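PDB 1TV4: monomethylamine methyltransferase MtmB1 from Methanosarcina barkeri, which transfers the methyl group of monomethylamine to the corrinoid cofactor of its partner protein MtmC, a step of methanogenesis from methylamine. Local coordinates for residues H228-L233 with I256-M261; D296-I301 with S330-Y335. One frame throughout, in Å; residues are numbered along the deposited sequence.

Contact 1 (H228-L233 with I256-M261); sequences HEVSQL and IMDEQM. With BG3 (3-methyl-5-sulfo-pyrrolidine-2-carboxylic acid), chain L.
The amide of Gln232 crosses the carboxylate of Asp258 at about a right angle, the two planes 55° apart. NE2 of Gln232 gives a straight hydrogen bond to OD2 of Asp258 (2.8 Å) on its syn side; OD2 lies in the amide plane, and NE2 stands 17° out of the carboxylate plane. A second flat group, the carboxylate of Glu229, has CE of Met257 over one face in the conformer given, while its oxygens bind two nitrogens: OE2 of Glu229 accepts from N1 of BG3 (2.8 Å) and OE1 is hydrogen-bonded to NZ of Lys202. CG anti to the backbone N (chi1 179°) and an extended chain carry this conformer's carboxylate to the ligand.

The backbones are adjacent parallel strands of the TIM barrel, linked through helix 240-251. Their ladder runs from Met257 N bonded to His228 O (2.7 Å) up to Gln232 N bonded to Glu259 O (2.8 Å). Glu229, Ser231 and Glu259 share the face turned to the ligand, which suits polar chains there; Met257, alongside Glu229, packs on Trp293 and Leu295. Val230 and Ile256 pack on the other face, CG1 of Val230 4.2 Å from CG2 of Ile256, against helix 240-251.

Asp258, on that outer face, is buried yet well supplied with donors, since His294 and Ser289 also bond its oxygens. Gln232 suits its place by donating and accepting at once, its amide also bonding Thr281 O and Asn284. With an alanine in its place, OD2 of Asp258 is likely to lose one donor and Asn284 its acceptor. Beyond the strands, water 1 bridges Gln232 O and Met261 N.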
loop_
_atom_site.group_PDB
_atom_site.type_symbol
_atom_site.label_atom_id
_atom_site.label_comp_id
_atom_site.label_asym_id
_atom_site.label_seq_id
_atom_site.Cartn_x
_atom_site.Cartn_y
_atom_site.Cartn_z
ATOM N N HIS A 228 -14.357 -4.844 -15.400
ATOM C CA HIS A 228 -15.142 -5.921 -14.797
ATOM C C HIS A 228 -16.396 -6.148 -15.610
ATOM O O HIS A 228 -17.242 -5.273 -15.743
ATOM C CB HIS A 228 -15.465 -5.573 -13.350
ATOM C CG HIS A 228 -14.243 -5.459 -12.499
ATOM N ND1 HIS A 228 -13.978 -6.316 -11.453
ATOM C CD2 HIS A 228 -13.174 -4.635 -12.592
ATOM C CE1 HIS A 228 -12.796 -6.023 -10.939
ATOM N NE2 HIS A 228 -12.288 -5.007 -11.612
ATOM N N GLU A 229 -16.508 -7.356 -16.148
ATOM C CA GLU A 229 -17.618 -7.723 -17.012
ATOM C C GLU A 229 -18.897 -8.213 -16.343
ATOM O O GLU A 229 -18.869 -9.027 -15.421
ATOM C CB GLU A 229 -17.126 -8.770 -18.014
ATOM C CG GLU A 229 -18.176 -9.278 -18.979
ATOM C CD GLU A 229 -17.566 -9.758 -20.284
ATOM O OE1 GLU A 229 -16.484 -10.386 -20.242
ATOM O OE2 GLU A 229 -18.170 -9.509 -21.353
ATOM N N VAL A 230 -20.022 -7.699 -16.831
ATOM C CA VAL A 230 -21.340 -8.086 -16.346
ATOM C C VAL A 230 -22.102 -8.239 -17.665
ATOM O O VAL A 230 -22.020 -7.374 -18.537
ATOM C CB VAL A 230 -21.998 -7.013 -15.442
ATOM C CG1 VAL A 230 -22.165 -5.709 -16.179
ATOM C CG2 VAL A 230 -23.349 -7.536 -14.950
ATOM N N SER A 231 -22.812 -9.349 -17.834
ATOM C CA SER A 231 -23.518 -9.582 -19.090
ATOM C C SER A 231 -25.027 -9.438 -19.086
ATOM O O SER A 231 -25.713 -9.993 -18.230
ATOM C CB SER A 231 -23.181 -10.975 -19.626
ATOM O OG SER A 231 -21.841 -11.046 -20.063
ATOM N N GLN A 232 -25.535 -8.687 -20.058
ATOM C CA GLN A 232 -26.973 -8.521 -20.215
ATOM C C GLN A 232 -27.407 -9.725 -21.047
ATOM O O GLN A 232 -26.582 -10.340 -21.724
ATOM C CB GLN A 232 -27.298 -7.252 -20.995
ATOM C CG GLN A 232 -27.079 -5.951 -20.251
ATOM C CD GLN A 232 -27.701 -4.792 -20.994
ATOM O OE1 GLN A 232 -28.902 -4.800 -21.274
ATOM N NE2 GLN A 232 -26.890 -3.792 -21.329
ATOM N N LEU A 233 -28.693 -10.053 -21.009
ATOM C CA LEU A 233 -29.202 -11.187 -21.771
ATOM C C LEU A 233 -29.885 -10.712 -23.057
ATOM O O LEU A 233 -29.875 -9.519 -23.364
ATOM C CB LEU A 233 -30.169 -11.994 -20.900
ATOM C CG LEU A 233 -29.544 -12.491 -19.589
ATOM C CD1 LEU A 233 -30.582 -13.248 -18.771
ATOM C CD2 LEU A 233 -28.349 -13.387 -19.896
ATOM N N ILE A 256 -16.509 -0.793 -14.457
ATOM C CA ILE A 256 -17.517 -1.750 -14.907
ATOM C C ILE A 256 -17.755 -1.758 -16.411
ATOM O O ILE A 256 -18.021 -0.723 -17.017
ATOM C CB ILE A 256 -18.881 -1.483 -14.205
ATOM C CG1 ILE A 256 -18.740 -1.708 -12.698
ATOM C CG2 ILE A 256 -19.972 -2.402 -14.785
ATOM C CD1 ILE A 256 -20.007 -1.394 -11.910
ATOM N N MET A 257 -17.649 -2.943 -17.005
ATOM C CA MET A 257 -17.896 -3.095 -18.430
ATOM C C MET A 257 -19.146 -3.952 -18.618
ATOM O O MET A 257 -19.108 -5.167 -18.424
ATOM C CB MET A 257 -16.727 -3.779 -19.138
ATOM C CG MET A 257 -16.964 -3.940 -20.644
ATOM S SD MET A 257 -15.975 -5.242 -21.402
ATOM C CE MET A 257 -16.975 -6.677 -20.986
ATOM N N ASP A 258 -20.249 -3.304 -18.974
ATOM C CA ASP A 258 -21.515 -3.992 -19.222
ATOM C C ASP A 258 -21.452 -4.464 -20.671
ATOM O O ASP A 258 -21.033 -3.719 -21.550
ATOM C CB ASP A 258 -22.677 -3.015 -19.035
ATOM C CG ASP A 258 -23.993 -3.557 -19.570
ATOM O OD1 ASP A 258 -24.821 -4.028 -18.763
ATOM O OD2 ASP A 258 -24.193 -3.515 -20.801
ATOM N N GLU A 259 -21.858 -5.710 -20.915
ATOM C CA GLU A 259 -21.831 -6.284 -22.263
ATOM C C GLU A 259 -23.201 -6.803 -22.692
ATOM O O GLU A 259 -23.994 -7.242 -21.865
ATOM C CB GLU A 259 -20.812 -7.435 -22.314
ATOM C CG GLU A 259 -20.704 -8.205 -23.647
ATOM C CD GLU A 259 -21.780 -9.279 -23.823
ATOM O OE1 GLU A 259 -22.144 -9.929 -22.818
ATOM O OE2 GLU A 259 -22.248 -9.488 -24.965
ATOM N N GLN A 260 -23.475 -6.729 -23.990
ATOM C CA GLN A 260 -24.726 -7.239 -24.545
ATOM C C GLN A 260 -24.420 -7.525 -26.007
ATOM O O GLN A 260 -23.804 -6.710 -26.693
ATOM C CB GLN A 260 -25.868 -6.222 -24.414
ATOM C CG GLN A 260 -27.274 -6.865 -24.406
ATOM C CD GLN A 260 -27.842 -7.116 -25.797
ATOM O OE1 GLN A 260 -28.549 -8.106 -26.026
ATOM N NE2 GLN A 260 -27.558 -6.211 -26.724
ATOM N N MET A 261 -24.831 -8.693 -26.482
ATOM C CA MET A 261 -24.589 -9.071 -27.865
ATOM C C MET A 261 -25.917 -9.352 -28.563
ATOM O O MET A 261 -26.393 -10.489 -28.585
ATOM C CB MET A 261 -23.665 -10.294 -27.912
ATOM C CG MET A 261 -24.053 -11.430 -26.979
ATOM S SD MET A 261 -22.765 -12.707 -26.856
ATOM C CE MET A 261 -22.915 -13.513 -28.441
HETATM C C1 BG3 L . -15.062 -9.644 -23.852
HETATM C C2 BG3 L . -15.862 -10.988 -23.924
HETATM C C3 BG3 L . -15.511 -12.079 -22.956
HETATM C C4 BG3 L . -16.526 -13.107 -23.368
HETATM C C5 BG3 L . -17.732 -12.114 -23.348
HETATM C C6 BG3 L . -14.155 -12.633 -23.168
HETATM O O1 BG3 L . -14.435 -9.192 -24.813
HETATM N N1 BG3 L . -17.295 -10.714 -23.742
HETATM S S1 BG3 L . -19.045 -12.691 -24.429
HETATM O O2 BG3 L . -19.432 -14.047 -23.993
HETATM O O3 BG3 L . -20.155 -11.728 -24.357
HETATM O O4 BG3 L . -18.512 -12.775 -25.799
HETATM O O HOH W 1 -26.437 -10.396 -24.662
#

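Contact 2 (D296-I301 with S330-Y335); sequences DGPVHI and SGNQYY. With BG3 (3-methyl-5-sulfo-pyrrolidine-2-carboxylic acid), chain L.
Asp296 and Asn332 pair in a single parallel bridge, their CA atoms 4.6 Å apart, in which Asp296 N donates almost straight to Gly331 O (2.9 Å) and Asp296 O receives Gln333 N (3.2 Å). These strands belong to a beta-alpha-beta unit of the TIM barrel, joined through helix 309-325, and they part beyond Gly297. The amide oxygen OD1 of Asn332 folds back beside the bridge, 3.2 Å from CA of Gly297, and accepts a weak bond from Gln333 N, the second for that N-H. CG anti to the backbone N (chi1 -162°) places Asn332 there, while its ND2 is held by Asp356. Ring atom CD of Pro298 lies against the same OD1, and the ring itself packs on helix 309-325.

Glycine suits position 297 because its phi of 172° with psi of 59° is hard for other residues. In the conformer given, the Gln333 side chain passes with CG 3.4 Å from Asp296 O and extends to the ligand. Tyr335 reaches the sulfonate from another direction, OH donating to O4 of BG3 (2.6 Å), with O4 near the plane of the ring at its edge.

Asp296 is gripped on both oxygens, OD1 by Gly297 N and OD2 by a salt bridge to Arg361. Its buried charge is therefore probably compensated by Arg361, while OD1 ties down the backbone where it turns at Gly297.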
loop_
_atom_site.group_PDB
_atom_site.type_symbol
_atom_site.label_atom_id
_atom_site.label_comp_id
_atom_site.label_asym_id
_atom_site.label_seq_id
_atom_site.Cartn_x
_atom_site.Cartn_y
_atom_site.Cartn_z
ATOM N N ASP A 296 -20.313 -4.049 -27.002
ATOM C CA ASP A 296 -21.315 -4.533 -27.947
ATOM C C ASP A 296 -20.768 -5.816 -28.570
ATOM O O ASP A 296 -19.655 -6.250 -28.253
ATOM C CB ASP A 296 -21.537 -3.474 -29.035
ATOM C CG ASP A 296 -22.818 -3.686 -29.832
ATOM O OD1 ASP A 296 -23.502 -4.715 -29.648
ATOM O OD2 ASP A 296 -23.132 -2.801 -30.654
ATOM N N GLY A 297 -21.555 -6.419 -29.455
ATOM C CA GLY A 297 -21.131 -7.632 -30.125
ATOM C C GLY A 297 -22.282 -8.228 -30.919
ATOM O O GLY A 297 -22.675 -9.362 -30.662
ATOM N N PRO A 298 -22.850 -7.483 -31.881
ATOM C CA PRO A 298 -23.966 -8.009 -32.680
ATOM C C PRO A 298 -23.522 -9.308 -33.337
ATOM O O PRO A 298 -22.465 -9.358 -33.967
ATOM C CB PRO A 298 -24.213 -6.903 -33.704
ATOM C CG PRO A 298 -23.737 -5.660 -32.990
ATOM C CD PRO A 298 -22.461 -6.144 -32.354
ATOM N N VAL A 299 -24.327 -10.354 -33.196
ATOM C CA VAL A 299 -23.967 -11.648 -33.760
ATOM C C VAL A 299 -25.052 -12.209 -34.677
ATOM O O VAL A 299 -26.245 -12.042 -34.421
ATOM C CB VAL A 299 -23.663 -12.651 -32.623
ATOM C CG1 VAL A 299 -24.874 -12.782 -31.717
ATOM C CG2 VAL A 299 -23.264 -13.999 -33.199
ATOM N N HIS A 300 -24.622 -12.871 -35.746
ATOM C CA HIS A 300 -25.535 -13.459 -36.726
ATOM C C HIS A 300 -26.158 -14.735 -36.166
ATOM O O HIS A 300 -25.449 -15.665 -35.781
ATOM C CB HIS A 300 -24.769 -13.766 -38.018
ATOM C CG HIS A 300 -25.649 -13.991 -39.208
ATOM N ND1 HIS A 300 -26.412 -15.129 -39.367
ATOM C CD2 HIS A 300 -25.894 -13.220 -40.293
ATOM C CE1 HIS A 300 -27.090 -15.047 -40.498
ATOM N NE2 HIS A 300 -26.793 -13.898 -41.080
ATOM N N ILE A 301 -27.486 -14.783 -36.127
ATOM C CA ILE A 301 -28.174 -15.945 -35.581
ATOM C C ILE A 301 -27.725 -17.266 -36.197
ATOM O O ILE A 301 -27.692 -18.290 -35.518
ATOM C CB ILE A 301 -29.704 -15.815 -35.735
ATOM C CG1 ILE A 301 -30.394 -16.924 -34.935
ATOM C CG2 ILE A 301 -30.091 -15.878 -37.207
ATOM C CD1 ILE A 301 -31.897 -16.779 -34.846
ATOM N N SER A 330 -17.647 2.948 -25.276
ATOM C CA SER A 330 -17.943 1.570 -25.654
ATOM C C SER A 330 -16.877 0.877 -26.483
ATOM O O SER A 330 -15.897 1.484 -26.924
ATOM C CB SER A 330 -19.253 1.519 -26.442
ATOM O OG SER A 330 -19.058 2.025 -27.753
ATOM N N GLY A 331 -17.098 -0.415 -26.692
ATOM C CA GLY A 331 -16.199 -1.218 -27.490
ATOM C C GLY A 331 -17.033 -2.271 -28.192
ATOM O O GLY A 331 -18.254 -2.321 -28.016
ATOM N N ASN A 332 -16.384 -3.099 -28.999
ATOM C CA ASN A 332 -17.072 -4.171 -29.707
ATOM C C ASN A 332 -16.169 -5.400 -29.612
ATOM O O ASN A 332 -14.941 -5.271 -29.595
ATOM C CB ASN A 332 -17.316 -3.775 -31.169
ATOM C CG ASN A 332 -18.386 -4.628 -31.837
ATOM O OD1 ASN A 332 -19.028 -5.456 -31.190
ATOM N ND2 ASN A 332 -18.586 -4.420 -33.136
ATOM N N GLN A 333 -16.776 -6.583 -29.537
ATOM C CA GLN A 333 -16.023 -7.830 -29.424
ATOM C C GLN A 333 -15.970 -8.573 -30.758
ATOM O O GLN A 333 -16.921 -8.538 -31.536
ATOM C CB GLN A 333 -16.626 -8.713 -28.325
ATOM C CG GLN A 333 -18.043 -9.190 -28.579
ATOM C CD GLN A 333 -18.669 -9.817 -27.346
ATOM O OE1 GLN A 333 -19.738 -10.425 -27.415
ATOM N NE2 GLN A 333 -18.009 -9.665 -26.205
ATOM N N TYR A 334 -14.854 -9.255 -30.999
ATOM C CA TYR A 334 -14.611 -9.966 -32.257
ATOM C C TYR A 334 -14.783 -11.482 -32.309
ATOM O O TYR A 334 -14.082 -12.220 -31.614
ATOM C CB TYR A 334 -13.194 -9.619 -32.741
ATOM C CG TYR A 334 -13.001 -8.155 -33.066
ATOM C CD1 TYR A 334 -13.313 -7.161 -32.135
ATOM C CD2 TYR A 334 -12.558 -7.760 -34.329
ATOM C CE1 TYR A 334 -13.202 -5.807 -32.462
ATOM C CE2 TYR A 334 -12.441 -6.413 -34.665
ATOM C CZ TYR A 334 -12.768 -5.442 -33.733
ATOM O OH TYR A 334 -12.704 -4.113 -34.090
ATOM N N TYR A 335 -15.695 -11.934 -33.170
ATOM C CA TYR A 335 -15.957 -13.357 -33.354
ATOM C C TYR A 335 -15.945 -13.773 -34.825
ATOM O O TYR A 335 -16.995 -13.852 -35.462
ATOM C CB TYR A 335 -17.311 -13.746 -32.766
ATOM C CG TYR A 335 -17.311 -13.985 -31.279
ATOM C CD1 TYR A 335 -17.420 -12.925 -30.379
ATOM C CD2 TYR A 335 -17.235 -15.281 -30.771
ATOM C CE1 TYR A 335 -17.463 -13.155 -29.008
ATOM C CE2 TYR A 335 -17.276 -15.520 -29.408
ATOM C CZ TYR A 335 -17.394 -14.455 -28.531
ATOM O OH TYR A 335 -17.475 -14.706 -27.182
HETATM C C1 BG3 L . -15.062 -9.644 -23.852
HETATM C C2 BG3 L . -15.862 -10.988 -23.924
HETATM C C3 BG3 L . -15.511 -12.079 -22.956
HETATM C C4 BG3 L . -16.526 -13.107 -23.368
HETATM C C5 BG3 L . -17.732 -12.114 -23.348
HETATM C C6 BG3 L . -14.155 -12.633 -23.168
HETATM O O1 BG3 L . -14.435 -9.192 -24.813
HETATM N N1 BG3 L . -17.295 -10.714 -23.742
HETATM S S1 BG3 L . -19.045 -12.691 -24.429
HETATM O O2 BG3 L . -19.432 -14.047 -23.993
HETATM O O3 BG3 L . -20.155 -11.728 -24.357
HETATM O O4 BG3 L . -18.512 -12.775 -25.799
#

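Overall arrangement
Contacts 1 and 2 are consecutive portions of one parallel barrel sheet, their centres about 12 Å apart, with strands 255-259 and 293-300 as the neighbours that join them. They also meet directly where the chain leaves the first pair: Met261 packs on Gly297, and Gln260 O comes 3.6 Å from OD1 of Asp296. Both border the pocket of BG3, whose structure is consistent with a sulfite adduct of the pyrrolysine ring. Contact 1 serves the ring nitrogen through Glu229, and contact 2 the sulfonate through Tyr335, while Ser365 adds a further hydrogen bond. The C-terminal parts of the barrel strands and the loops after them thus line the pocket, as is usual in TIM barrels.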